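Local atomic coordinates of scarecrow-like protein 3 (Arabidopsis thaliana, PDB entry 6KPB), a protein that probably acts as a transcription factor in plant development and binds zinc finger proteins of the IDD family, including JKD/IDD10. Residues Asn154-Glu159 against Val345-Glu350; Ala182-Phe187 against Pro195-Thr200; Glu210-Arg215 against Phe227-Val232. All blocks are in the same frame, centred on the assembly; numbering follows the deposited sequence.

In the fold
Of the segments described, that on helix 145-160 comes first, and its contact spans the most chain: interaction 1 closes only at strand 345-351, on a loop of 185 residues. Within that loop lie the two short closures, in series. Interaction 2 folds helix 178-189 back on strand 196-203; interaction 3 then does the same with helix 206-223 and strand 227-233, and neither crosses the other. All three reach one mixed sheet. Interactions 1 and 2 meet where Leu-158 packs on Leu-183, Ala-186 and Phe-187, while interactions 2 and 3 join through the neighbouring strands 196-203 and 227-233. Interactions 1 and 3 do not touch, their nearest atoms being about 11 Å apart.

Interaction 1 (Asn154-Glu159 against Val345-Glu350); sequences NRAILE and VMVVTE
Helix segment 154-159, with Ala-156 facing the strand and Ile-157 reaching it flank-on, runs almost exactly antiparallel to strand segment 345-350, at 176° between their directions and 8.9 Å between their axes at closest approach. The backbones come nearest at Ile-157 and Val-345, whose CA atoms lie 6.7 Å apart. Two valines with Met-346 between them point their side chains at the helix, and each has one main apolar partner there. At one point the CB of Ala-156 touches the CG1 of Val-347 at 4.0 Å, a methyl-to-methyl contact. At the other, the CG1 methyl of Val-345 meets the CG1 methylene of Ile-157 at 4.1 Å, the two side chains crossing at about a right angle. Both valines use CG1, but set differently: in Val-345 it stands between the backbone N and the carbonyl carbon (chi1 69°), whereas in Val-347 it lies beside the backbone N (chi1 -67°). In Ile-157 it is the root of the longer branch, CG1 and not the CD1 end, that reaches Val-345. Met-346 points to the other face of the sheet, where it packs on Ile-426 of helix 419-428. The strand is itself held by backbone bonds to strands 251-257 and 472-482, and Ile-157 and Val-345 both touch Ala-253. The contact thus lays a helix of the predicted VHIID region on a central strand contributed by the predicted PFYRE region. No hydrogen bond or charge links the segments; a small interface of 164 Å² rests on branched and methyl side chains meeting at ordinary van der Waals distances, so the pairing depends on fit and burial of apolar surface rather than on directional bonds.

Interaction 2 (Ala182-Phe187 against Pro195-Thr200); sequences ALLQAF and PHLRIT
A first torsion of -179° swings Leu-197 CG away from its own amide N and out to helix segment 182-187, and the second torsion spreads the two methyls between Leu-184 and Phe-187. CD2 meets the CD2 of Leu-184 at 3.7 Å, the two side chains meeting at a slant. The other methyl, CD1, lies 4.0 Å from Phe-187 CE2, oblique to the ring. In Phe-187, chi1 at -95° places the ring and chi2 at -39° turns a face to Pro-195: the CG of Pro-195 stands over that face, 4.3 Å from the ring centroid, a CH-pi contact displaced toward the rim, while Pro-195 CD touches Phe-187 CD1 at 3.8 Å. All of this belongs to the beta-alpha-beta unit formed by strand 166-171, helix 178-189 and strand 196-203, in which the two strands are parallel neighbours and the helix makes the crossover. Val-167 of the first strand touches Phe-187, Pro-195 and Leu-197 alike. Pro-195 sits just before the strand begins, so Phe-187 packs where the returning chain enters the sheet. About one turn earlier on the helix, Leu-184 also reaches Ile-225, in the loop that leads into strand 227-233.

Interaction 3 (Glu210-Arg215 against Phe227-Val232); sequences EQMAHR and FQFNPV
A second beta-alpha-beta unit, strand 196-203, helix 206-223 and strand 227-233, is closed here, as Met-212 and Ala-213 of the helix pack on Phe-229 of the strand that follows. The CA atoms of Ala-213 and Phe-229 are the nearest pair across the segments, at 6.4 Å. The CB of Phe-229 points to the helix, and a fully extended first torsion (chi1 178°) carries the ring on to meet Met-212 and Ala-213. Ala-213 lies over one face, at the CD1/CE1 rim: its CB is 3.5 Å from Phe-229 CD1 and 3.6 Å from CE1, and its CA stands 3.9 Å above the ring plane. Met-212 sits on the same side of the plane but at the CE2/CZ rim. Its SD comes within 3.9 Å of Phe-229 CE2 and lies 5.0 Å from the ring centroid, 63° off the normal, an oblique Met-aromatic contact. The methionine side chain, extended as far as SD and then bent at its last torsion, crosses the phenylalanine at about a right angle and also touches Ala-174 and Pro-177. About one turn on, Leu-216 packs on Phe-229 and Phe-227 as well. With no hydrogen bond between the segments, the contact relies on dispersion and on the polarisable sulfur beside the aromatic ring, while the small alanine allows the helix backbone to come close to the ring.

Interaction 1 (Asn154-Glu159 against Val345-Glu350)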
# COMPACT_ATOMS: atom_id res chain seq x y z
N ASN A 154 20.87 17.99 -24.25
CA ASN A 154 22.31 18.12 -24.02
C ASN A 154 23.01 18.78 -25.20
O ASN A 154 23.92 19.60 -25.01
CB ASN A 154 22.92 16.75 -23.72
CG ASN A 154 22.56 16.23 -22.35
OD1 ASN A 154 22.01 16.96 -21.52
ND2 ASN A 154 22.87 14.96 -22.09
N ARG A 155 22.60 18.45 -26.42
CA ARG A 155 23.16 19.11 -27.60
C ARG A 155 22.84 20.60 -27.60
O ARG A 155 23.70 21.43 -27.90
CB ARG A 155 22.64 18.45 -28.87
CG ARG A 155 23.34 17.16 -29.25
CD ARG A 155 24.67 17.43 -29.93
NE ARG A 155 25.79 16.86 -29.19
CZ ARG A 155 26.15 15.59 -29.25
NH1 ARG A 155 25.47 14.74 -30.00
NH2 ARG A 155 27.19 15.16 -28.55
N ALA A 156 21.60 20.95 -27.26
CA ALA A 156 21.22 22.36 -27.21
C ALA A 156 22.01 23.11 -26.15
O ALA A 156 22.39 24.27 -26.35
CB ALA A 156 19.72 22.49 -26.96
N ILE A 157 22.27 22.46 -25.01
CA ILE A 157 23.05 23.10 -23.95
C ILE A 157 24.50 23.26 -24.39
O ILE A 157 25.09 24.34 -24.25
CB ILE A 157 22.95 22.28 -22.65
CG1 ILE A 157 21.57 22.46 -22.01
CG2 ILE A 157 24.06 22.68 -21.68
CD1 ILE A 157 21.28 21.48 -20.90
N LEU A 158 25.10 22.20 -24.93
CA LEU A 158 26.49 22.27 -25.38
C LEU A 158 26.68 23.38 -26.41
O LEU A 158 27.64 24.16 -26.33
CB LEU A 158 26.92 20.93 -25.97
CG LEU A 158 27.53 19.91 -25.01
CD1 LEU A 158 27.43 18.52 -25.61
CD2 LEU A 158 28.98 20.26 -24.73
N GLU A 159 25.77 23.47 -27.38
CA GLU A 159 25.87 24.51 -28.40
C GLU A 159 25.63 25.90 -27.82
O GLU A 159 26.20 26.88 -28.31
CB GLU A 159 24.89 24.20 -29.53
CG GLU A 159 24.12 25.38 -30.10
CD GLU A 159 23.14 24.95 -31.17
OE1 GLU A 159 22.25 25.75 -31.53
OE2 GLU A 159 23.27 23.80 -31.66
N VAL A 345 19.86 29.16 -22.35
CA VAL A 345 18.94 28.28 -23.05
C VAL A 345 18.03 27.62 -22.01
O VAL A 345 18.47 27.28 -20.91
CB VAL A 345 19.68 27.23 -23.91
CG1 VAL A 345 20.42 26.22 -23.03
CG2 VAL A 345 18.71 26.52 -24.84
N MET A 346 16.76 27.46 -22.37
CA MET A 346 15.83 26.65 -21.60
C MET A 346 15.31 25.54 -22.50
O MET A 346 14.83 25.80 -23.60
CB MET A 346 14.66 27.48 -21.07
CG MET A 346 13.62 26.64 -20.33
SD MET A 346 12.30 27.62 -19.59
CE MET A 346 11.47 28.24 -21.05
N VAL A 347 15.42 24.30 -22.03
CA VAL A 347 14.97 23.13 -22.78
C VAL A 347 13.76 22.55 -22.07
O VAL A 347 13.79 22.32 -20.85
CB VAL A 347 16.10 22.10 -22.94
CG1 VAL A 347 17.19 22.67 -23.84
CG2 VAL A 347 16.68 21.71 -21.60
N VAL A 348 12.69 22.32 -22.83
CA VAL A 348 11.41 21.90 -22.28
C VAL A 348 11.01 20.58 -22.94
O VAL A 348 10.94 20.49 -24.17
CB VAL A 348 10.32 22.96 -22.50
CG1 VAL A 348 8.99 22.47 -21.94
CG2 VAL A 348 10.73 24.29 -21.86
N THR A 349 10.75 19.57 -22.11
CA THR A 349 10.19 18.30 -22.56
C THR A 349 8.82 18.15 -21.90
O THR A 349 8.72 18.17 -20.67
CB THR A 349 11.10 17.13 -22.21
OG1 THR A 349 12.36 17.28 -22.87
CG2 THR A 349 10.46 15.82 -22.65
N GLU A 350 7.78 18.01 -22.73
CA GLU A 350 6.42 17.97 -22.24
C GLU A 350 5.62 16.92 -23.00
O GLU A 350 5.95 16.57 -24.14
CB GLU A 350 5.73 19.33 -22.36
CG GLU A 350 5.89 20.23 -21.15
CD GLU A 350 5.21 19.65 -19.92
OE1 GLU A 350 5.72 19.86 -18.81
OE2 GLU A 350 4.16 18.99 -20.08

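Interaction 2 (Ala182-Phe187 against Pro195-Thr200)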
# COMPACT_ATOMS: atom_id res chain seq x y z
N ALA A 182 26.20 11.90 -19.43
CA ALA A 182 26.63 12.06 -20.82
C ALA A 182 27.15 13.47 -21.07
O ALA A 182 28.16 13.65 -21.76
CB ALA A 182 25.48 11.73 -21.77
N LEU A 183 26.47 14.49 -20.53
CA LEU A 183 26.92 15.86 -20.73
C LEU A 183 28.28 16.11 -20.10
O LEU A 183 29.05 16.93 -20.59
CB LEU A 183 25.88 16.84 -20.18
CG LEU A 183 26.13 18.31 -20.52
CD1 LEU A 183 26.11 18.51 -22.02
CD2 LEU A 183 25.10 19.22 -19.85
N LEU A 184 28.58 15.41 -19.00
CA LEU A 184 29.90 15.52 -18.39
C LEU A 184 30.99 15.06 -19.35
O LEU A 184 31.98 15.77 -19.56
CB LEU A 184 29.94 14.70 -17.09
CG LEU A 184 29.60 15.43 -15.79
CD1 LEU A 184 29.41 14.44 -14.66
CD2 LEU A 184 30.70 16.42 -15.45
N GLN A 185 30.82 13.88 -19.94
CA GLN A 185 31.80 13.37 -20.88
C GLN A 185 31.91 14.27 -22.11
O GLN A 185 33.01 14.50 -22.62
CB GLN A 185 31.45 11.94 -21.30
CG GLN A 185 32.29 11.39 -22.44
CD GLN A 185 33.75 11.23 -22.08
OE1 GLN A 185 34.14 10.25 -21.45
NE2 GLN A 185 34.57 12.21 -22.47
N ALA A 186 30.78 14.78 -22.59
CA ALA A 186 30.79 15.62 -23.78
C ALA A 186 31.50 16.94 -23.52
O ALA A 186 32.27 17.42 -24.36
CB ALA A 186 29.36 15.86 -24.27
N PHE A 187 31.25 17.55 -22.36
CA PHE A 187 31.99 18.75 -21.97
C PHE A 187 33.48 18.48 -21.90
O PHE A 187 34.30 19.32 -22.31
CB PHE A 187 31.48 19.27 -20.63
CG PHE A 187 30.43 20.35 -20.74
CD1 PHE A 187 30.53 21.33 -21.72
CD2 PHE A 187 29.36 20.38 -19.87
CE1 PHE A 187 29.57 22.31 -21.82
CE2 PHE A 187 28.39 21.36 -19.97
CZ PHE A 187 28.50 22.33 -20.95
N PRO A 195 34.62 23.30 -19.19
CA PRO A 195 34.51 24.47 -18.31
C PRO A 195 34.30 24.01 -16.88
O PRO A 195 34.18 22.82 -16.59
CB PRO A 195 33.27 25.18 -18.86
CG PRO A 195 32.40 24.05 -19.31
CD PRO A 195 33.34 22.99 -19.86
N HIS A 196 34.25 24.98 -15.96
CA HIS A 196 33.76 24.68 -14.63
C HIS A 196 32.27 24.41 -14.71
O HIS A 196 31.50 25.29 -15.13
CB HIS A 196 34.06 25.81 -13.65
CG HIS A 196 33.54 25.55 -12.27
ND1 HIS A 196 32.21 25.68 -11.94
CD2 HIS A 196 34.17 25.15 -11.14
CE1 HIS A 196 32.04 25.38 -10.66
NE2 HIS A 196 33.22 25.06 -10.16
N LEU A 197 31.85 23.21 -14.33
CA LEU A 197 30.46 22.80 -14.43
C LEU A 197 29.82 22.81 -13.05
O LEU A 197 30.37 22.23 -12.10
CB LEU A 197 30.34 21.41 -15.05
CG LEU A 197 28.91 20.91 -15.21
CD1 LEU A 197 28.08 21.93 -15.98
CD2 LEU A 197 28.89 19.57 -15.92
N ARG A 198 28.67 23.45 -12.94
CA ARG A 198 27.86 23.43 -11.74
C ARG A 198 26.46 22.96 -12.11
O ARG A 198 25.88 23.45 -13.08
CB ARG A 198 27.81 24.80 -11.06
CG ARG A 198 26.89 24.88 -9.86
CD ARG A 198 27.42 25.86 -8.83
NE ARG A 198 26.37 26.33 -7.93
CZ ARG A 198 25.74 27.50 -8.07
NH1 ARG A 198 24.80 27.85 -7.22
NH2 ARG A 198 26.06 28.30 -9.08
N ILE A 199 25.93 22.01 -11.35
CA ILE A 199 24.60 21.47 -11.58
C ILE A 199 23.80 21.62 -10.29
O ILE A 199 24.24 21.17 -9.23
CB ILE A 199 24.64 20.00 -12.03
CG1 ILE A 199 25.35 19.89 -13.38
CG2 ILE A 199 23.23 19.43 -12.11
CD1 ILE A 199 25.32 18.49 -13.96
N THR A 200 22.63 22.25 -10.40
CA THR A 200 21.71 22.40 -9.28
C THR A 200 20.54 21.44 -9.50
O THR A 200 19.80 21.58 -10.48
CB THR A 200 21.21 23.84 -9.16
OG1 THR A 200 22.32 24.70 -8.91
CG2 THR A 200 20.23 23.96 -8.00

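Interaction 3 (Glu210-Arg215 against Phe227-Val232)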
# COMPACT_ATOMS: atom_id res chain seq x y z
N GLU A 210 20.73 12.20 -3.28
CA GLU A 210 21.96 11.58 -2.80
C GLU A 210 22.56 10.66 -3.85
O GLU A 210 23.78 10.66 -4.06
CB GLU A 210 21.69 10.81 -1.50
CG GLU A 210 21.19 11.66 -0.35
CD GLU A 210 20.94 10.84 0.90
OE1 GLU A 210 20.90 11.43 2.00
OE2 GLU A 210 20.80 9.61 0.79
N GLN A 211 21.72 9.86 -4.52
CA GLN A 211 22.23 8.96 -5.55
C GLN A 211 22.77 9.72 -6.75
O GLN A 211 23.84 9.38 -7.27
CB GLN A 211 21.14 7.98 -5.98
CG GLN A 211 20.68 7.03 -4.88
CD GLN A 211 19.71 5.98 -5.39
OE1 GLN A 211 19.06 5.30 -4.61
NE2 GLN A 211 19.62 5.85 -6.71
N MET A 212 22.05 10.75 -7.19
CA MET A 212 22.55 11.55 -8.31
C MET A 212 23.85 12.24 -7.95
O MET A 212 24.82 12.20 -8.72
CB MET A 212 21.50 12.58 -8.73
CG MET A 212 22.06 13.65 -9.66
SD MET A 212 20.79 14.62 -10.48
CE MET A 212 19.87 13.34 -11.32
N ALA A 213 23.90 12.89 -6.78
CA ALA A 213 25.11 13.57 -6.35
C ALA A 213 26.29 12.62 -6.30
O ALA A 213 27.38 12.93 -6.79
CB ALA A 213 24.89 14.23 -4.99
N HIS A 214 26.09 11.44 -5.71
CA HIS A 214 27.17 10.46 -5.62
C HIS A 214 27.65 10.03 -7.00
O HIS A 214 28.86 9.93 -7.25
CB HIS A 214 26.72 9.24 -4.81
CG HIS A 214 27.72 8.13 -4.79
ND1 HIS A 214 27.70 7.09 -5.70
CD2 HIS A 214 28.76 7.88 -3.96
CE1 HIS A 214 28.69 6.26 -5.44
NE2 HIS A 214 29.35 6.72 -4.39
N ARG A 215 26.71 9.78 -7.92
CA ARG A 215 27.10 9.30 -9.24
C ARG A 215 27.77 10.39 -10.06
O ARG A 215 28.72 10.12 -10.80
CB ARG A 215 25.88 8.75 -9.99
CG ARG A 215 26.22 7.80 -11.12
CD ARG A 215 25.53 6.46 -10.94
NE ARG A 215 25.32 5.78 -12.22
CZ ARG A 215 24.18 5.82 -12.90
NH1 ARG A 215 23.15 6.50 -12.43
NH2 ARG A 215 24.08 5.17 -14.05
N PHE A 227 33.79 20.33 -10.85
CA PHE A 227 32.35 20.14 -10.87
C PHE A 227 31.78 20.34 -9.47
O PHE A 227 32.40 19.94 -8.48
CB PHE A 227 32.00 18.74 -11.40
CG PHE A 227 30.58 18.31 -11.13
CD1 PHE A 227 29.54 18.83 -11.88
CD2 PHE A 227 30.30 17.38 -10.15
CE1 PHE A 227 28.23 18.43 -11.65
CE2 PHE A 227 29.00 16.98 -9.90
CZ PHE A 227 27.96 17.51 -10.65
N GLN A 228 30.61 20.96 -9.40
CA GLN A 228 29.92 21.19 -8.14
C GLN A 228 28.45 20.84 -8.32
O GLN A 228 27.83 21.23 -9.31
CB GLN A 228 30.07 22.64 -7.68
CG GLN A 228 29.51 22.91 -6.29
CD GLN A 228 29.87 24.29 -5.78
OE1 GLN A 228 30.52 25.08 -6.48
NE2 GLN A 228 29.47 24.60 -4.56
N PHE A 229 27.91 20.09 -7.36
CA PHE A 229 26.50 19.73 -7.33
C PHE A 229 25.93 20.17 -6.00
O PHE A 229 26.36 19.69 -4.95
CB PHE A 229 26.30 18.23 -7.54
CG PHE A 229 24.87 17.78 -7.47
CD1 PHE A 229 24.30 17.42 -6.26
CD2 PHE A 229 24.08 17.73 -8.61
CE1 PHE A 229 22.98 17.01 -6.19
CE2 PHE A 229 22.76 17.32 -8.54
CZ PHE A 229 22.21 16.96 -7.33
N ASN A 230 24.95 21.08 -6.04
CA ASN A 230 24.24 21.48 -4.84
C ASN A 230 22.80 21.02 -4.94
O ASN A 230 22.07 21.44 -5.85
CB ASN A 230 24.31 23.00 -4.63
CG ASN A 230 23.82 23.79 -5.83
OD1 ASN A 230 23.86 23.31 -6.97
ND2 ASN A 230 23.36 25.01 -5.59
N PRO A 231 22.35 20.13 -4.05
CA PRO A 231 20.96 19.68 -4.09
C PRO A 231 20.02 20.72 -3.50
O PRO A 231 20.40 21.53 -2.65
CB PRO A 231 20.98 18.41 -3.24
CG PRO A 231 22.07 18.65 -2.26
CD PRO A 231 23.12 19.45 -3.00
N VAL A 232 18.78 20.70 -3.98
CA VAL A 232 17.72 21.56 -3.48
C VAL A 232 16.52 20.67 -3.20
O VAL A 232 15.86 20.20 -4.14
CB VAL A 232 17.36 22.69 -4.45
CG1 VAL A 232 16.15 23.46 -3.94
CG2 VAL A 232 18.54 23.63 -4.65